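Local coordinates for protein putative malic enzyme ((S)-malate:NAD+ oxidoreductase (decarboxylating)) (Streptococcus pyogenes, PDB 2A9F) that probably catalyses the NAD-dependent oxidative decarboxylation of (S)-malate, with a divalent metal ion, magnesium or manganese, as cofactor, at residues 119-122 and 123-127; 146-149 and 150-154; 269-272 and 273-277. All blocks are in the same frame, centred on the assembly; numbering follows the deposited sequence.

Along the chain the three contacts come in series, and each is local, formed by residues close in sequence. Interactions 1 and 2 lie in the N-terminal domain on helices 117-127 and 143-154, whose contact centres are 10 Å apart. These helices pack together through apolar side chains and a salt bridge; helix 117-127 joins strand 106-111 to strand 133-136, and helix 143-154 joins strand 133-136 to strand 159-161, all in one parallel sheet. Interaction 3 belongs to the NAD-binding domain, at a loop running into helix 273-277. Its centre is about 44 Å from that of interaction 1 and 37 Å from that of interaction 2, so the paired helices and the distant helix start are separate local structures.

Interaction 1: residues 119-122 and 123-127; sequences EIIS and IVKAL
The carbonyl oxygen of I120 receives two backbone N-H groups: V124 N at 3.1 Å from I120 O, in a nearly straight bond (176°), and I123 N, whose bond is weak. I123 N also makes a weak bond to E119 O, so its hydrogen is shared between two carbonyls. One residue further on, K125 N bonds to I121 O at 3.1 Å. Along the helix, E119 and I123 lie side by side and point the same way, with E119 OE1 4.1 Å from I123 CD1; the glutamate is partly exposed, whereas the buried I123 suits the apolar subunit interface, where it packs on I123 of the second subunit. I121 and K125 run alongside each other in the same fashion, I121 CD1 resting 3.9 Å from K125 CD, so the methylene part of the lysine covers an apolar neighbour. All of this belongs to helix 117-127, which connects strands 106-111 and 133-136 of the parallel sheet. K125 bends at its third torsion (65°) and carries NZ to a salt bridge with E154 of helix 143-154, against which the branched side chains of I120 and I121 pack, meeting I147 and L151. S122 turns OG beside its own backbone N (chi1 -62°), where it is hydrogen-bonded to E118 O. The small side chain of A126 fits against L112 of the second subunit.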
# COMPACT_ATOMS: atom_id res chain seq x y z
N GLU A 119 -13.30 -3.83 -12.36
CA GLU A 119 -12.21 -2.92 -12.04
C GLU A 119 -11.50 -3.21 -10.71
O GLU A 119 -10.47 -2.60 -10.42
CB GLU A 119 -12.69 -1.46 -12.07
CG GLU A 119 -13.71 -1.07 -11.03
CD GLU A 119 -13.83 0.44 -10.91
OE1 GLU A 119 -12.81 1.09 -10.59
OE2 GLU A 119 -14.94 0.97 -11.14
N ILE A 120 -12.04 -4.11 -9.90
CA ILE A 120 -11.37 -4.45 -8.66
C ILE A 120 -10.23 -5.39 -9.02
O ILE A 120 -9.08 -5.17 -8.61
CB ILE A 120 -12.30 -5.16 -7.63
CG1 ILE A 120 -13.27 -4.16 -7.01
CG2 ILE A 120 -11.46 -5.80 -6.51
CD1 ILE A 120 -14.19 -4.75 -5.98
N ILE A 121 -10.53 -6.41 -9.82
CA ILE A 121 -9.51 -7.38 -10.21
C ILE A 121 -8.47 -6.67 -11.05
O ILE A 121 -7.30 -7.01 -11.02
CB ILE A 121 -10.11 -8.61 -10.98
CG1 ILE A 121 -9.87 -8.50 -12.49
CG2 ILE A 121 -11.59 -8.74 -10.71
CD1 ILE A 121 -8.53 -9.06 -12.95
N SER A 122 -8.89 -5.63 -11.75
CA SER A 122 -7.98 -4.87 -12.59
C SER A 122 -7.10 -3.90 -11.80
O SER A 122 -6.00 -3.55 -12.24
CB SER A 122 -8.78 -4.13 -13.65
OG SER A 122 -9.45 -5.08 -14.47
N ILE A 123 -7.60 -3.47 -10.63
CA ILE A 123 -6.86 -2.55 -9.75
C ILE A 123 -5.72 -3.32 -9.07
O ILE A 123 -4.57 -2.88 -9.07
CB ILE A 123 -7.77 -1.97 -8.63
CG1 ILE A 123 -8.50 -0.72 -9.14
CG2 ILE A 123 -6.94 -1.65 -7.38
CD1 ILE A 123 -9.76 -0.41 -8.38
N VAL A 124 -6.07 -4.46 -8.50
CA VAL A 124 -5.13 -5.32 -7.82
C VAL A 124 -4.08 -5.85 -8.78
O VAL A 124 -2.89 -5.88 -8.46
CB VAL A 124 -5.86 -6.51 -7.18
CG1 VAL A 124 -4.87 -7.59 -6.79
CG2 VAL A 124 -6.63 -6.02 -5.97
N LYS A 125 -4.50 -6.26 -9.98
CA LYS A 125 -3.54 -6.78 -10.94
C LYS A 125 -2.47 -5.70 -11.19
O LYS A 125 -1.29 -5.99 -11.36
CB LYS A 125 -4.25 -7.16 -12.25
CG LYS A 125 -3.82 -8.50 -12.83
CD LYS A 125 -4.75 -8.96 -13.95
CE LYS A 125 -4.68 -8.03 -15.15
NZ LYS A 125 -5.75 -8.29 -16.15
N ALA A 126 -2.90 -4.45 -11.18
CA ALA A 126 -1.97 -3.36 -11.41
C ALA A 126 -1.07 -3.12 -10.18
O ALA A 126 0.04 -2.57 -10.31
CB ALA A 126 -2.74 -2.10 -11.77
N LEU A 127 -1.54 -3.52 -9.01
CA LEU A 127 -0.79 -3.36 -7.77
C LEU A 127 0.19 -4.50 -7.61
O LEU A 127 1.28 -4.32 -7.07
CB LEU A 127 -1.72 -3.38 -6.56
CG LEU A 127 -2.64 -2.20 -6.32
CD1 LEU A 127 -3.65 -2.55 -5.26
CD2 LEU A 127 -1.82 -1.00 -5.91

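Interaction 2: residues 146-149 and 150-154; sequences EIEQ and RLIKE
From E146 to E154 the chain is one run of alpha helix, in which R150 N meets E146 O at 2.9 Å and 167°, I152 N meets E148 O at 2.8 Å, and K153 N meets Q149 O; the bond from L151 N to I147 O is weak. This helix is the crossover of the beta-alpha-beta unit made with strands 133-136 and 159-161. I147 CG2 lies 3.4 Å from L151 CD2, and these apolar side chains both touch L136 of the sheet. E148, also buried, points elsewhere, against helix 162-180, where its OE2 is hydrogen-bonded to H161 N, while its CG rests 3.8 Å from I152 CD1. R150 folds at chi2 and chi3 (-87° and -70°), which brings NE 2.9 Å from E154 OE2, on the syn side of that carboxylate. E146 OE1 approaches the guanidinium edge near its plane, 3.6 Å from R150 NH1, a long salt bridge, and R150 NH2 pairs with E118 of helix 117-127. A guanidinium with three carboxylate partners probably lowers the repulsion among them and restrains the arginine's rotation.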
# COMPACT_ATOMS: atom_id res chain seq x y z
N GLU A 146 -15.57 -14.60 -7.84
CA GLU A 146 -15.07 -14.36 -9.19
C GLU A 146 -13.77 -13.53 -9.13
O GLU A 146 -12.82 -13.79 -9.87
CB GLU A 146 -16.13 -13.64 -10.03
CG GLU A 146 -15.76 -13.50 -11.50
CD GLU A 146 -16.72 -12.60 -12.27
OE1 GLU A 146 -16.48 -12.37 -13.48
OE2 GLU A 146 -17.72 -12.13 -11.69
N ILE A 147 -13.74 -12.54 -8.25
CA ILE A 147 -12.56 -11.69 -8.09
C ILE A 147 -11.34 -12.53 -7.72
O ILE A 147 -10.25 -12.31 -8.25
CB ILE A 147 -12.78 -10.64 -6.98
CG1 ILE A 147 -13.84 -9.63 -7.41
CG2 ILE A 147 -11.45 -9.96 -6.63
CD1 ILE A 147 -14.10 -8.57 -6.40
N GLU A 148 -11.52 -13.49 -6.82
CA GLU A 148 -10.43 -14.34 -6.39
C GLU A 148 -9.94 -15.27 -7.48
O GLU A 148 -8.73 -15.44 -7.66
CB GLU A 148 -10.83 -15.17 -5.18
CG GLU A 148 -9.65 -15.89 -4.56
CD GLU A 148 -10.06 -17.04 -3.67
OE1 GLU A 148 -10.71 -17.98 -4.17
OE2 GLU A 148 -9.72 -17.01 -2.47
N GLN A 149 -10.87 -15.88 -8.21
CA GLN A 149 -10.51 -16.81 -9.27
C GLN A 149 -9.81 -16.13 -10.44
O GLN A 149 -8.83 -16.65 -10.98
CB GLN A 149 -11.76 -17.55 -9.75
CG GLN A 149 -12.45 -18.34 -8.63
CD GLN A 149 -11.50 -19.28 -7.90
OE1 GLN A 149 -11.08 -20.31 -8.43
NE2 GLN A 149 -11.15 -18.92 -6.66
N ARG A 150 -10.30 -14.97 -10.83
CA ARG A 150 -9.69 -14.23 -11.92
C ARG A 150 -8.32 -13.71 -11.46
O ARG A 150 -7.40 -13.56 -12.27
CB ARG A 150 -10.59 -13.04 -12.32
CG ARG A 150 -11.77 -13.40 -13.22
CD ARG A 150 -11.38 -13.39 -14.70
NE ARG A 150 -11.12 -12.04 -15.16
CZ ARG A 150 -12.06 -11.10 -15.28
NH1 ARG A 150 -13.32 -11.37 -14.96
NH2 ARG A 150 -11.73 -9.88 -15.67
N LEU A 151 -8.19 -13.45 -10.16
CA LEU A 151 -6.96 -12.92 -9.57
C LEU A 151 -5.88 -14.00 -9.41
O LEU A 151 -4.69 -13.75 -9.63
CB LEU A 151 -7.27 -12.30 -8.22
CG LEU A 151 -7.07 -10.80 -8.00
CD1 LEU A 151 -7.22 -10.01 -9.26
CD2 LEU A 151 -8.07 -10.36 -6.96
N ILE A 152 -6.33 -15.18 -9.02
CA ILE A 152 -5.45 -16.33 -8.84
C ILE A 152 -4.87 -16.73 -10.19
O ILE A 152 -3.68 -17.03 -10.31
CB ILE A 152 -6.24 -17.54 -8.30
CG1 ILE A 152 -6.50 -17.35 -6.80
CG2 ILE A 152 -5.49 -18.82 -8.60
CD1 ILE A 152 -7.32 -18.48 -6.17
N LYS A 153 -5.73 -16.74 -11.20
CA LYS A 153 -5.36 -17.13 -12.55
C LYS A 153 -4.49 -16.08 -13.24
O LYS A 153 -3.43 -16.40 -13.76
CB LYS A 153 -6.63 -17.39 -13.38
CG LYS A 153 -6.84 -18.85 -13.79
CD LYS A 153 -5.75 -19.31 -14.79
CE LYS A 153 -6.01 -20.70 -15.38
NZ LYS A 153 -5.87 -21.85 -14.42
N GLU A 154 -4.94 -14.83 -13.22
CA GLU A 154 -4.20 -13.75 -13.86
C GLU A 154 -2.98 -13.16 -13.13
O GLU A 154 -2.19 -12.45 -13.75
CB GLU A 154 -5.18 -12.63 -14.24
CG GLU A 154 -6.07 -12.98 -15.42
CD GLU A 154 -7.29 -12.09 -15.56
OE1 GLU A 154 -7.16 -10.85 -15.46
OE2 GLU A 154 -8.40 -12.64 -15.77

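Interaction 3: residues 269-272 and 273-277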
# COMPACT_ATOMS: atom_id res chain seq x y z
N GLY A 269 -28.94 -22.70 11.99
CA GLY A 269 -29.79 -23.63 12.72
C GLY A 269 -30.46 -24.76 11.94
O GLY A 269 -31.47 -25.30 12.38
N VAL A 270 -29.87 -25.13 10.81
CA VAL A 270 -30.40 -26.18 9.96
C VAL A 270 -30.30 -27.58 10.56
O VAL A 270 -30.92 -28.52 10.05
CB VAL A 270 -29.68 -26.15 8.58
CG1 VAL A 270 -30.11 -27.32 7.72
CG2 VAL A 270 -29.99 -24.84 7.87
N LEU A 271 -29.55 -27.73 11.64
CA LEU A 271 -29.37 -29.03 12.28
C LEU A 271 -30.08 -29.15 13.62
O LEU A 271 -29.59 -28.67 14.64
CB LEU A 271 -27.88 -29.32 12.47
CG LEU A 271 -27.44 -30.78 12.45
CD1 LEU A 271 -26.01 -30.86 12.97
CD2 LEU A 271 -28.36 -31.65 13.29
N LYS A 272 -31.24 -29.81 13.61
CA LYS A 272 -32.04 -30.00 14.82
C LYS A 272 -31.55 -31.21 15.63
O LYS A 272 -31.46 -32.33 15.12
CB LYS A 272 -33.51 -30.17 14.43
CG LYS A 272 -34.07 -29.00 13.61
CD LYS A 272 -35.50 -29.25 13.13
CE LYS A 272 -36.54 -29.14 14.24
NZ LYS A 272 -36.38 -30.15 15.33
N ALA A 273 -31.24 -30.95 16.90
CA ALA A 273 -30.73 -31.96 17.83
C ALA A 273 -31.15 -33.42 17.60
O ALA A 273 -30.30 -34.29 17.46
CB ALA A 273 -31.08 -31.54 19.25
N GLU A 274 -32.46 -33.68 17.58
CA GLU A 274 -32.98 -35.04 17.41
C GLU A 274 -32.16 -35.89 16.45
O GLU A 274 -31.84 -37.04 16.76
CB GLU A 274 -34.43 -35.01 16.89
CG GLU A 274 -35.34 -34.01 17.56
CD GLU A 274 -35.11 -32.60 17.05
OE1 GLU A 274 -35.21 -32.41 15.81
OE2 GLU A 274 -34.85 -31.69 17.87
N TRP A 275 -31.82 -35.33 15.30
CA TRP A 275 -31.06 -36.04 14.29
C TRP A 275 -29.75 -36.59 14.81
O TRP A 275 -29.43 -37.75 14.59
CB TRP A 275 -30.80 -35.12 13.09
CG TRP A 275 -32.05 -34.54 12.48
CD1 TRP A 275 -33.30 -35.09 12.48
CD2 TRP A 275 -32.16 -33.32 11.74
NE1 TRP A 275 -34.18 -34.30 11.78
CE2 TRP A 275 -33.50 -33.20 11.32
CE3 TRP A 275 -31.25 -32.32 11.39
CZ2 TRP A 275 -33.96 -32.12 10.56
CZ3 TRP A 275 -31.70 -31.24 10.63
CH2 TRP A 275 -33.05 -31.15 10.22
N ILE A 276 -28.99 -35.75 15.52
CA ILE A 276 -27.69 -36.15 16.06
C ILE A 276 -27.75 -37.58 16.57
O ILE A 276 -26.84 -38.38 16.33
CB ILE A 276 -27.26 -35.21 17.21
CG1 ILE A 276 -27.05 -33.80 16.65
CG2 ILE A 276 -25.99 -35.73 17.87
CD1 ILE A 276 -26.74 -32.75 17.69
N SER A 277 -28.84 -37.89 17.26
CA SER A 277 -29.06 -39.22 17.81
C SER A 277 -28.80 -40.29 16.75
O SER A 277 -28.14 -41.28 17.02
CB SER A 277 -30.50 -39.33 18.31
OG SER A 277 -30.86 -38.18 19.07
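Where the loop following strand 262-264 turns into the short helix 273-277, K272 lies across W275 and ties the loop to the first turn. Its carbonyl accepts a backbone bond at the start of the helix region, K272 O lying 3.0 Å from W275 N with an angle of 145° at the hydrogen. The same lysine covers the indole: K272 CB stands straight above the centroid of the six-membered ring of W275 at 4.1 Å, a CH-pi contact, and CG lies over the ring as well. A broad, flat tryptophan suits this place because it offers a face for an aliphatic chain to lie on. This strand-loop-helix passage is part of the Rossmann-type NAD-binding domain, and the helix leads on toward strand 284-287, whose I285 is touched by both L271 and I276. Within the contact, L271 reaches the indole rim from near its plane, L271 CD2 lying 3.5 Å from W275 CE3, while I276 CG1 is 4.2 Å from the same methyl. Further along its chain, K272 bends at chi3 and chi4 (74° and -63°), curling NZ back to 2.6 Å from E274 OE1 in a salt bridge; the ammonium sits above the carboxylate plane, and both residues are exposed, which suits charged groups. S277 OG gives a hydrogen bond to E274 O at 2.8 Å, a short hydroxyl reaching back to the carbonyl three residues earlier.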